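Local coordinates for lipoprotein (Colwellia psychrerythraea, PDB 3O0Y), which is of unknown function but belongs to the DUF885 family of the peptidase MA clan and is probably a lipoprotein, perhaps a metallopeptidase relative, at residues M595-L598 with S599-N603; F583-V586 with V587-G591; S565-E568 with Q569-R573. All blocks are in the same frame, centred on the assembly; numbering follows the deposited sequence.

Contact 1. Residues M595-L598 with S599-N603; sequences MAVL and SRNVN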
loop_
_atom_site.group_PDB
_atom_site.type_symbol
_atom_site.label_atom_id
_atom_site.label_comp_id
_atom_site.label_asym_id
_atom_site.label_seq_id
_atom_site.Cartn_x
_atom_site.Cartn_y
_atom_site.Cartn_z
ATOM N N MET A 595 14.575 -2.928 -8.939
ATOM C CA MET A 595 15.908 -3.188 -8.466
ATOM C C MET A 595 17.011 -3.110 -9.515
ATOM O O MET A 595 18.114 -2.624 -9.227
ATOM C CB MET A 595 15.958 -4.475 -7.626
ATOM C CG MET A 595 15.143 -4.357 -6.193
ATOM S SD MET A 595 15.652 -3.118 -4.960
ATOM C CE MET A 595 14.390 -1.858 -5.393
ATOM N N ALA A 596 16.723 -3.551 -10.735
ATOM C CA ALA A 596 17.743 -3.532 -11.781
ATOM C C ALA A 596 18.150 -2.084 -12.110
ATOM O O ALA A 596 19.333 -1.813 -12.338
ATOM C CB ALA A 596 17.242 -4.223 -13.029
ATOM N N VAL A 597 17.202 -1.152 -12.041
ATOM C CA VAL A 597 17.498 0.231 -12.338
ATOM C C VAL A 597 18.210 0.878 -11.134
ATOM O O VAL A 597 19.145 1.663 -11.317
ATOM C CB VAL A 597 16.219 1.004 -12.698
ATOM C CG1 VAL A 597 16.501 2.492 -12.815
ATOM C CG2 VAL A 597 15.630 0.474 -13.998
ATOM N N LEU A 598 17.742 0.601 -9.928
ATOM C CA LEU A 598 18.445 1.075 -8.726
ATOM C C LEU A 598 19.927 0.595 -8.796
ATOM O O LEU A 598 20.829 1.386 -8.545
ATOM C CB LEU A 598 17.756 0.541 -7.466
ATOM C CG LEU A 598 18.428 0.971 -6.135
ATOM C CD1 LEU A 598 18.534 2.495 -6.003
ATOM C CD2 LEU A 598 17.642 0.355 -4.948
ATOM N N SER A 599 20.171 -0.656 -9.217
ATOM C CA SER A 599 21.586 -1.159 -9.233
ATOM C C SER A 599 22.385 -0.362 -10.285
ATOM O O SER A 599 23.545 -0.044 -10.058
ATOM C CB SER A 599 21.744 -2.659 -9.530
ATOM O OG SER A 599 20.876 -3.393 -8.640
ATOM N N ARG A 600 21.768 -0.138 -11.441
ATOM C CA ARG A 600 22.425 0.645 -12.506
ATOM C C ARG A 600 22.789 2.045 -12.031
ATOM O O ARG A 600 23.890 2.545 -12.337
ATOM C CB ARG A 600 21.532 0.755 -13.756
ATOM C CG ARG A 600 22.132 1.719 -14.757
ATOM C CD ARG A 600 21.217 1.884 -15.981
ATOM N NE ARG A 600 20.933 0.558 -16.477
ATOM C CZ ARG A 600 19.758 0.134 -16.913
ATOM N NH1 ARG A 600 18.684 0.931 -16.946
ATOM N NH2 ARG A 600 19.665 -1.114 -17.343
ATOM N N ASN A 601 21.879 2.684 -11.273
ATOM C CA ASN A 601 22.162 4.044 -10.755
ATOM C C ASN A 601 23.265 4.060 -9.696
ATOM O O ASN A 601 24.144 4.951 -9.681
ATOM C CB ASN A 601 20.882 4.723 -10.220
ATOM C CG ASN A 601 19.934 5.088 -11.347
ATOM O OD1 ASN A 601 20.382 5.223 -12.503
ATOM N ND2 ASN A 601 18.645 5.350 -11.025
ATOM N N VAL A 602 23.250 3.047 -8.829
ATOM C CA VAL A 602 24.332 2.920 -7.824
ATOM C C VAL A 602 25.640 2.738 -8.526
ATOM O O VAL A 602 26.634 3.365 -8.214
ATOM C CB VAL A 602 24.038 1.764 -6.810
ATOM C CG1 VAL A 602 25.301 1.411 -5.946
ATOM C CG2 VAL A 602 22.854 2.197 -5.886
ATOM N N ASN A 603 25.649 1.871 -9.532
ATOM C CA ASN A 603 26.878 1.612 -10.301
ATOM C C ASN A 603 27.398 2.835 -11.074
ATOM O O ASN A 603 28.635 3.103 -11.074
ATOM C CB ASN A 603 26.678 0.454 -11.249
ATOM C CG ASN A 603 26.724 -0.883 -10.562
ATOM O OD1 ASN A 603 27.306 -1.048 -9.491
ATOM N ND2 ASN A 603 26.153 -1.878 -11.238
#

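Contact 2. Residues F583-V586 with V587-G591; sequences FHDV and VLLNG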
loop_
_atom_site.group_PDB
_atom_site.type_symbol
_atom_site.label_atom_id
_atom_site.label_comp_id
_atom_site.label_asym_id
_atom_site.label_seq_id
_atom_site.Cartn_x
_atom_site.Cartn_y
_atom_site.Cartn_z
ATOM N N PHE A 583 24.736 8.016 -0.911
ATOM C CA PHE A 583 24.023 6.782 -1.197
ATOM C C PHE A 583 22.524 7.007 -1.109
ATOM O O PHE A 583 21.787 6.548 -1.943
ATOM C CB PHE A 583 24.448 5.682 -0.207
ATOM C CG PHE A 583 23.686 4.399 -0.335
ATOM C CD1 PHE A 583 24.003 3.549 -1.379
ATOM C CD2 PHE A 583 22.746 3.981 0.586
ATOM C CE1 PHE A 583 23.277 2.360 -1.604
ATOM C CE2 PHE A 583 22.033 2.795 0.395
ATOM C CZ PHE A 583 22.341 1.952 -0.705
ATOM N N HIS A 584 22.086 7.689 -0.067
ATOM C CA HIS A 584 20.666 8.011 0.058
ATOM C C HIS A 584 20.139 8.864 -1.102
ATOM O O HIS A 584 19.013 8.692 -1.517
ATOM C CB HIS A 584 20.370 8.658 1.424
ATOM C CG HIS A 584 20.454 7.694 2.581
ATOM N ND1 HIS A 584 20.766 8.069 3.861
ATOM C CD2 HIS A 584 20.409 6.335 2.590
ATOM C CE1 HIS A 584 20.789 6.991 4.634
ATOM N NE2 HIS A 584 20.593 5.922 3.882
ATOM N N ASP A 585 20.924 9.773 -1.608
ATOM C CA ASP A 585 20.493 10.596 -2.718
ATOM C C ASP A 585 20.333 9.716 -3.971
ATOM O O ASP A 585 19.336 9.852 -4.702
ATOM C CB ASP A 585 21.456 11.689 -3.016
ATOM C CG ASP A 585 21.442 12.833 -1.988
ATOM O OD1 ASP A 585 20.495 13.005 -1.175
ATOM O OD2 ASP A 585 22.387 13.644 -2.109
ATOM N N VAL A 586 21.257 8.769 -4.187
ATOM C CA VAL A 586 21.096 7.868 -5.351
ATOM C C VAL A 586 19.870 6.998 -5.200
ATOM O O VAL A 586 19.131 6.752 -6.202
ATOM C CB VAL A 586 22.372 6.931 -5.509
ATOM C CG1 VAL A 586 22.148 5.891 -6.682
ATOM C CG2 VAL A 586 23.605 7.747 -5.702
ATOM N N VAL A 587 19.581 6.528 -3.993
ATOM C CA VAL A 587 18.439 5.650 -3.816
ATOM C C VAL A 587 17.082 6.396 -3.961
ATOM O O VAL A 587 16.131 5.911 -4.540
ATOM C CB VAL A 587 18.511 4.908 -2.471
ATOM C CG1 VAL A 587 17.217 4.067 -2.182
ATOM C CG2 VAL A 587 19.732 4.005 -2.472
ATOM N N LEU A 588 17.022 7.581 -3.394
ATOM C CA LEU A 588 15.739 8.283 -3.272
ATOM C C LEU A 588 15.441 9.251 -4.419
ATOM O O LEU A 588 14.266 9.484 -4.739
ATOM C CB LEU A 588 15.734 9.072 -1.950
ATOM C CG LEU A 588 15.688 8.245 -0.651
ATOM C CD1 LEU A 588 15.838 9.131 0.567
ATOM C CD2 LEU A 588 14.350 7.517 -0.615
ATOM N N LEU A 589 16.456 9.964 -4.893
ATOM C CA LEU A 589 16.161 11.108 -5.782
ATOM C C LEU A 589 15.866 10.712 -7.204
ATOM O O LEU A 589 15.515 11.559 -8.044
ATOM C CB LEU A 589 17.244 12.195 -5.697
ATOM C CG LEU A 589 17.536 12.850 -4.318
ATOM C CD1 LEU A 589 18.681 13.926 -4.404
ATOM C CD2 LEU A 589 16.210 13.382 -3.650
ATOM N N ASN A 590 16.065 9.435 -7.527
ATOM C CA ASN A 590 15.680 8.901 -8.804
ATOM C C ASN A 590 14.334 8.191 -8.793
ATOM O O ASN A 590 13.922 7.630 -9.803
ATOM C CB ASN A 590 16.813 8.003 -9.360
ATOM C CG ASN A 590 18.149 8.756 -9.457
ATOM O OD1 ASN A 590 18.234 9.699 -10.239
ATOM N ND2 ASN A 590 19.139 8.391 -8.688
ATOM N N GLY A 591 13.601 8.281 -7.694
ATOM C CA GLY A 591 12.238 7.763 -7.630
ATOM C C GLY A 591 12.192 6.269 -7.378
ATOM O O GLY A 591 13.195 5.577 -7.416
#

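Contact 3. Residues S565-E568 with Q569-R573; sequences SLRE and QAKAR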
loop_
_atom_site.group_PDB
_atom_site.type_symbol
_atom_site.label_atom_id
_atom_site.label_comp_id
_atom_site.label_asym_id
_atom_site.label_seq_id
_atom_site.Cartn_x
_atom_site.Cartn_y
_atom_site.Cartn_z
ATOM N N SER A 565 22.324 -4.861 0.342
ATOM C CA SER A 565 23.357 -5.496 -0.471
ATOM C C SER A 565 24.067 -4.471 -1.366
ATOM O O SER A 565 25.310 -4.453 -1.457
ATOM C CB SER A 565 22.701 -6.550 -1.359
ATOM O OG SER A 565 23.711 -7.140 -2.159
ATOM N N LEU A 566 23.282 -3.551 -1.945
ATOM C CA LEU A 566 23.846 -2.449 -2.678
ATOM C C LEU A 566 24.703 -1.549 -1.839
ATOM O O LEU A 566 25.758 -1.091 -2.299
ATOM C CB LEU A 566 22.762 -1.696 -3.473
ATOM C CG LEU A 566 22.099 -2.467 -4.649
ATOM C CD1 LEU A 566 20.852 -1.622 -5.013
ATOM C CD2 LEU A 566 23.085 -2.629 -5.887
ATOM N N ARG A 567 24.257 -1.264 -0.618
ATOM C CA ARG A 567 25.025 -0.415 0.276
ATOM C C ARG A 567 26.370 -1.071 0.581
ATOM O O ARG A 567 27.395 -0.392 0.682
ATOM C CB ARG A 567 24.202 -0.127 1.514
ATOM C CG ARG A 567 24.792 0.975 2.386
ATOM C CD ARG A 567 23.825 1.424 3.510
ATOM N NE ARG A 567 23.912 0.485 4.621
ATOM C CZ ARG A 567 23.541 0.737 5.867
ATOM N NH1 ARG A 567 22.905 1.863 6.164
ATOM N NH2 ARG A 567 23.758 -0.192 6.805
ATOM N N GLU A 568 26.327 -2.372 0.833
ATOM C CA GLU A 568 27.523 -3.120 1.182
ATOM C C GLU A 568 28.469 -3.154 -0.002
ATOM O O GLU A 568 29.682 -2.954 0.214
ATOM C CB GLU A 568 27.213 -4.538 1.666
ATOM C CG GLU A 568 26.653 -4.550 3.024
ATOM C CD GLU A 568 27.561 -3.890 4.097
ATOM O OE1 GLU A 568 28.813 -4.080 4.045
ATOM O OE2 GLU A 568 27.013 -3.192 5.002
ATOM N N GLN A 569 27.924 -3.216 -1.223
ATOM C CA GLN A 569 28.781 -3.161 -2.453
ATOM C C GLN A 569 29.479 -1.807 -2.549
ATOM O O GLN A 569 30.678 -1.698 -2.862
ATOM C CB GLN A 569 27.929 -3.365 -3.700
ATOM C CG GLN A 569 27.438 -4.816 -3.979
ATOM C CD GLN A 569 26.456 -4.885 -5.225
ATOM O OE1 GLN A 569 26.561 -4.083 -6.172
ATOM N NE2 GLN A 569 25.548 -5.821 -5.207
ATOM N N ALA A 570 28.726 -0.753 -2.269
ATOM C CA ALA A 570 29.222 0.606 -2.327
ATOM C C ALA A 570 30.334 0.822 -1.260
ATOM O O ALA A 570 31.323 1.465 -1.526
ATOM C CB ALA A 570 28.076 1.625 -2.156
ATOM N N LYS A 571 30.101 0.333 -0.041
ATOM C CA LYS A 571 31.088 0.447 1.002
ATOM C C LYS A 571 32.378 -0.300 0.624
ATOM O O LYS A 571 33.436 0.197 0.875
ATOM C CB LYS A 571 30.553 -0.047 2.346
ATOM C CG LYS A 571 29.476 0.870 2.912
ATOM C CD LYS A 571 28.730 0.091 4.063
ATOM C CE LYS A 571 27.740 0.885 4.888
ATOM N NZ LYS A 571 28.425 1.852 5.769
ATOM N N ALA A 572 32.258 -1.495 0.030
ATOM C CA ALA A 572 33.468 -2.251 -0.452
ATOM C C ALA A 572 34.243 -1.521 -1.533
ATOM O O ALA A 572 35.497 -1.476 -1.491
ATOM C CB ALA A 572 33.036 -3.654 -0.973
ATOM N N ARG A 573 33.516 -0.930 -2.475
ATOM C CA ARG A 573 34.087 -0.176 -3.605
ATOM C C ARG A 573 34.774 1.098 -3.116
ATOM O O ARG A 573 35.897 1.432 -3.526
ATOM C CB ARG A 573 33.009 0.243 -4.606
ATOM C CG ARG A 573 32.908 -0.524 -5.930
ATOM C CD ARG A 573 34.082 -0.351 -6.831
ATOM N NE ARG A 573 33.960 0.624 -7.921
ATOM C CZ ARG A 573 33.056 0.626 -8.915
ATOM N NH1 ARG A 573 32.061 -0.247 -8.996
ATOM N NH2 ARG A 573 33.182 1.532 -9.857
#

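Contact 1. Residues M595-L598 with S599-N603
Val597 and Asn601 run alongside each other off the same flank of the C-terminal helix 595-608, one alpha-helical turn apart. Their meeting is branch against amide: Val597 CG1 sits 4.0 Å from Asn601 ND2. The valine sets CG1 anti to its amide nitrogen (chi1 172°), next to its carbonyl carbon, and this brings the methyl up to the asparagine one turn on. The other methyl, Val597 CG2, approaches the Arg600 guanidinium obliquely, 4.3 Å from Arg600 NH1. The polar ends of both longer side chains are held by helix 100-117: Asn104 bonds Asn601 OD1 and Arg600 NH1, and Gln107 takes NH1 as well.

Elsewhere round the helix, Leu598 and Val602 make the matching apolar step, with Leu598 CD1 4.3 Å from Val602 CG2. Val602 CG2 also rests 3.4 Å from Leu598 O. Leu598 further packs on Leu566 of helix 555-574 and Val587 of helix 580-588, joining the last helix to its neighbours.

At the first turn Ser599 folds back on its own helix. The carbonyl oxygen Met595 O is gripped twice, by Ser599 N at 2.8 Å and by the serine hydroxyl, the two arriving from opposite faces of the carbonyl plane. The hydroxyl stands above that plane, 37° out of it, with Ser599 OG 2.9 Å from Met595 O.

Contact 2. Residues F583-V586 with V587-G591
Phe583 and Val587 meet on the last turns of helix 580-588, which runs into a type I beta turn from Leu588 to Gly591. The apolar contact is a CH-pi interaction: Val587 CG2 lies over one face of the Phe583 ring, 3.9 Å from its centroid and offset toward the rim. A Phe583 chi1 of 175° swings CG opposite that residue's own amide nitrogen, leaning the ring toward the next turn and this methyl.

A mixed contact comes next. Asp585 and Leu589 run alongside each other, with Leu589 CD1 3.8 Å from Asp585 OD1, while Asp585 OD2 makes a salt bridge to Arg379.

The i to i+4 backbone hydrogen bonds include Leu589 N to Asp585 O at 2.9 Å. At the following position a side chain takes over: the Asn590 amide donates to Val586 O, which lies close to the amide plane. Replacing the asparagine with an alanine here takes away the amide and is likely to leave Val586 O without this side-chain donor. The approach is well off the carbonyl axis, with a C=O...donor angle of 123° and Asn590 ND2 3.0 Å from Val586 O.

Contact 3. Residues S565-E568 with Q569-R573
Leu566 and Ala570 stand one turn apart on helix 555-574, an amphipathic alpha helix with one flank against the protein and the other toward solvent, and Ala570 N is bonded to Leu566 O. Both are buried on the packed flank. The leucine lies against Leu598 and Ser599 of helix 595-608. Ala570 CB is 3.5 Å from Arg567 O, and beyond it come Trp605 and Phe578. Arg567 completes this inner side, its guanidinium drawn off by a salt bridge to Glu483 and a hydrogen bond to Tyr476.

Backbone bonds tie the turns together in regular i to i+4 steps, such as Lys571 N to Arg567 O at 2.9 Å.

Gln569 marks the border between the two flanks. It crosses Leu566, with Leu566 CD2 3.8 Å from Gln569 OE1, and its own Gln569 CG rests 3.3 Å from Ser565 O before the chain stretches outward.

Toward solvent the fit is looser and rests on the aliphatic chain of Lys571. Glu568, exposed, bends at chi2 (-58°), which turns its carboxylate back across the lysine; Glu568 OE2 lies 3.8 Å from Lys571 CD. The opposite charges do not meet, as Glu568 OE2 and Lys571 NZ are 5.3 Å apart, so any attraction is probably diffuse. Lys571 also runs alongside Arg567. The methylene next to its ammonium meets the arginine obliquely, and a bend at chi4 (-71°) turns the ammonium away from the guanidinium: Lys571 CE is 3.9 Å from Arg567 NE, while Lys571 NZ stands 4.9 Å from that same nitrogen.

The three contacts come in series along the chain, contact 3 first, then contact 2, then contact 1, on the last three helices: 555-574, 580-588 and 595-608. The centres of contact 1 and contact 2 are about 10 Å apart. Contact 3 has its centre about 12 Å from that of contact 1 and about 15 Å from that of contact 2. Every pair touches by packing: Ser599 meets Leu566, Val586 presses on Asn601 and Val602, Asn601 touches Asn590, and Phe583 packs on Arg567. The three helices thus form one packed C-terminal group. It joins the C-terminal end of this largely helical protein to helices 100-117 and 467-483.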